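Local coordinates for protein aminopeptidase C (Lactobacillus rhamnosus, PDB 4K7C) that probably works as a cysteine aminopeptidase of the papain-like clan, trimming residues from the amino ends of peptides, at residues 319-324 and 330-335. Residues are numbered along the deposited sequence; the frame is centred on the assembly and turned at random.
Sequences SDVGQS and GILDTN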
ATOM      1  N   SER A 319      -9.194   3.280  34.024  1.00 17.82           N
ATOM      2  CA  SER A 319      -8.360   2.071  34.175  1.00 18.61           C
ATOM      3  C   SER A 319      -6.931   2.298  33.645  1.00 18.34           C
ATOM      4  O   SER A 319      -6.614   3.315  32.986  1.00 17.66           O
ATOM      5  CB  SER A 319      -8.981   0.861  33.449  1.00 19.09           C
ATOM      6  OG  SER A 319      -9.014   1.016  32.049  1.00 18.21           O
ATOM      7  N   ASP A 320      -6.071   1.317  33.894  1.00 18.86           N
ATOM      8  CA  ASP A 320      -4.717   1.342  33.296  1.00 16.94           C
ATOM      9  C   ASP A 320      -4.747   0.390  32.120  1.00 18.20           C
ATOM     10  O   ASP A 320      -4.430  -0.778  32.256  1.00 19.30           O
ATOM     11  CB  ASP A 320      -3.701   0.923  34.344  1.00 18.56           C
ATOM     12  CG  ASP A 320      -2.276   1.103  33.943  1.00 16.78           C
ATOM     13  OD1 ASP A 320      -1.989   1.332  32.777  1.00 19.62           O
ATOM     14  OD2 ASP A 320      -1.389   1.029  34.857  1.00 17.11           O
ATOM     15  N   VAL A 321      -5.109   0.904  30.931  1.00 16.78           N
ATOM     16  CA  VAL A 321      -5.440   0.052  29.819  1.00 18.57           C
ATOM     17  C   VAL A 321      -4.205  -0.669  29.251  1.00 20.74           C
ATOM     18  O   VAL A 321      -4.367  -1.718  28.665  1.00 20.10           O
ATOM     19  CB  VAL A 321      -6.099   0.889  28.714  1.00 21.25           C
ATOM     20  CG1 VAL A 321      -5.085   1.816  27.994  1.00 24.88           C
ATOM     21  CG2 VAL A 321      -6.883   0.022  27.769  1.00 21.86           C
ATOM     22  N   GLY A 322      -3.024  -0.100  29.483  1.00 19.45           N
ATOM     23  CA  GLY A 322      -1.741  -0.696  29.045  1.00 21.62           C
ATOM     24  C   GLY A 322      -1.301  -1.904  29.821  1.00 20.01           C
ATOM     25  O   GLY A 322      -0.450  -2.598  29.368  1.00 17.53           O
ATOM     26  N   GLN A 323      -1.938  -2.166  30.958  1.00 17.29           N
ATOM     27  CA  GLN A 323      -1.647  -3.386  31.759  1.00 17.35           C
ATOM     28  C   GLN A 323      -2.327  -4.595  31.169  1.00 16.42           C
ATOM     29  O   GLN A 323      -3.543  -4.567  30.900  1.00 16.52           O
ATOM     30  CB  GLN A 323      -2.132  -3.207  33.165  1.00 16.25           C
ATOM     31  CG  GLN A 323      -1.391  -2.120  33.907  1.00 17.57           C
ATOM     32  CD  GLN A 323       0.037  -2.503  34.365  1.00 21.26           C
ATOM     33  OE1 GLN A 323       0.442  -3.672  34.327  1.00 22.56           O
ATOM     34  NE2 GLN A 323       0.755  -1.534  34.846  1.00 19.60           N
ATOM     35  N   SER A 324      -1.552  -5.673  30.959  1.00 16.33           N
ATOM     36  CA  SER A 324      -2.111  -7.031  30.722  1.00 18.67           C
ATOM     37  C   SER A 324      -3.248  -6.987  29.700  1.00 17.66           C
ATOM     38  O   SER A 324      -4.367  -7.460  29.863  1.00 18.98           O
ATOM     39  CB  SER A 324      -2.422  -7.704  32.085  1.00 21.56           C
ATOM     40  OG  SER A 324      -2.860  -9.009  31.929  1.00 27.58           O
ATOM     41  N   GLY A 330      -8.411  -6.242  21.542  1.00 16.69           N
ATOM     42  CA  GLY A 330      -9.267  -5.672  22.622  1.00 15.14           C
ATOM     43  C   GLY A 330      -9.602  -6.564  23.775  1.00 17.53           C
ATOM     44  O   GLY A 330     -10.682  -6.501  24.288  1.00 17.60           O
ATOM     45  N   ILE A 331      -8.602  -7.307  24.229  1.00 16.08           N
ATOM     46  CA  ILE A 331      -8.781  -8.182  25.346  1.00 17.58           C
ATOM     47  C   ILE A 331      -7.953  -7.643  26.521  1.00 17.08           C
ATOM     48  O   ILE A 331      -6.703  -7.448  26.412  1.00 17.99           O
ATOM     49  CB  ILE A 331      -8.286  -9.608  24.970  1.00 17.52           C
ATOM     50  CG1 ILE A 331      -9.106 -10.229  23.863  1.00 18.94           C
ATOM     51  CG2 ILE A 331      -8.342 -10.499  26.215  1.00 18.06           C
ATOM     52  CD1 ILE A 331      -8.564 -11.501  23.258  1.00 19.49           C
ATOM     53  N   LEU A 332      -8.654  -7.397  27.635  1.00 15.53           N
ATOM     54  CA  LEU A 332      -8.066  -6.912  28.843  1.00 17.87           C
ATOM     55  C   LEU A 332      -8.250  -8.067  29.854  1.00 16.79           C
ATOM     56  O   LEU A 332      -9.342  -8.262  30.385  1.00 15.45           O
ATOM     57  CB  LEU A 332      -8.814  -5.656  29.307  1.00 18.16           C
ATOM     58  CG  LEU A 332      -9.056  -4.505  28.327  1.00 21.21           C
ATOM     59  CD1 LEU A 332      -9.754  -3.255  28.896  1.00 20.07           C
ATOM     60  CD2 LEU A 332      -7.755  -4.094  27.714  1.00 23.51           C
ATOM     61  N   ASP A 333      -7.222  -8.860  30.093  1.00 17.55           N
ATOM     62  CA  ASP A 333      -7.373 -10.059  30.880  1.00 16.81           C
ATOM     63  C   ASP A 333      -5.981 -10.303  31.478  1.00 18.81           C
ATOM     64  O   ASP A 333      -4.943 -10.278  30.777  1.00 18.94           O
ATOM     65  CB  ASP A 333      -7.886 -11.286  30.041  1.00 17.14           C
ATOM     66  CG  ASP A 333      -8.132 -12.553  30.870  1.00 17.30           C
ATOM     67  OD1 ASP A 333      -8.005 -12.517  32.159  1.00 17.49           O
ATOM     68  OD2 ASP A 333      -8.407 -13.596  30.191  1.00 18.84           O
ATOM     69  N   THR A 334      -5.969 -10.496  32.808  1.00 18.08           N
ATOM     70  CA  THR A 334      -4.771 -10.921  33.520  1.00 16.70           C
ATOM     71  C   THR A 334      -4.156 -12.203  32.897  1.00 16.72           C
ATOM     72  O   THR A 334      -2.984 -12.415  33.057  1.00 19.86           O
ATOM     73  CB  THR A 334      -5.066 -11.176  34.989  1.00 17.83           C
ATOM     74  OG1 THR A 334      -6.144 -12.083  35.083  1.00 20.73           O
ATOM     75  CG2 THR A 334      -5.390  -9.914  35.704  1.00 21.70           C
ATOM     76  N   ASN A 335      -4.949 -13.010  32.188  1.00 16.48           N
ATOM     77  CA  ASN A 335      -4.460 -14.237  31.541  1.00 16.49           C
ATOM     78  C   ASN A 335      -4.030 -14.076  30.066  1.00 16.61           C
ATOM     79  O   ASN A 335      -3.550 -15.091  29.482  1.00 17.09           O
ATOM     80  CB  ASN A 335      -5.485 -15.430  31.657  1.00 15.82           C
ATOM     81  CG  ASN A 335      -5.758 -15.825  33.099  1.00 18.02           C
ATOM     82  OD1 ASN A 335      -6.959 -16.165  33.498  1.00 22.40           O
ATOM     83  ND2 ASN A 335      -4.734 -15.815  33.891  1.00 15.61           N
TER
HETATM   84  O   HOH W   1      -1.156 -10.883  31.330  1.00 22.73           O
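The peptide carbonyl of D333 takes the hydroxyl of S324 from above its plane: S324 OG donates to D333 O over 2.7 Å, 38° out of that plane, and so does not point at a lone pair. The D333 side chain leaves its backbone away from the 319-324 segment, and its carboxylate is met over its face: the N335 amide donates to OD1 from 84° out of the plane, closing an Asx turn, while S400 bonds OD1 and S44 bonds OD2. With its carboxylate bonded by these partners, D333 offers its backbone N and O to S324. D333 N donates to S324 O at 3.2 Å. S324 is thus gripped through both its main chain and its side chain. Its OG stands anti to the backbone N (chi1 -176°), which sets the S324 hydroxyl against D333 O and brings OG within 3.1 Å of T334 CA, a snug fit. A water donates to S324 OG at 2.6 Å and also to T334 O, so the hydroxyl gives one bond and receives another. Losing the hydroxyl, as with an alanine here, is likely to leave D333 O without this donor and to break the water link from S324 to T334 O. Further along, V321 CG2 rests against L332 CD2 at 4.2 Å, and both side chains pack on M366 of strand 364-374. Upstream of S324, D320 to Q323 form a type I turn, with Q323 N bonded to D320 O. The two S324-D333 bonds and the V321-L332 contact join the loop after strand 315-319 to the outgoing arm of a tight beta hairpin, strands 325-326 and 331-332, with a G1 bulge at G330 and I331, in the beta region of a papain-like cysteine peptidase fold.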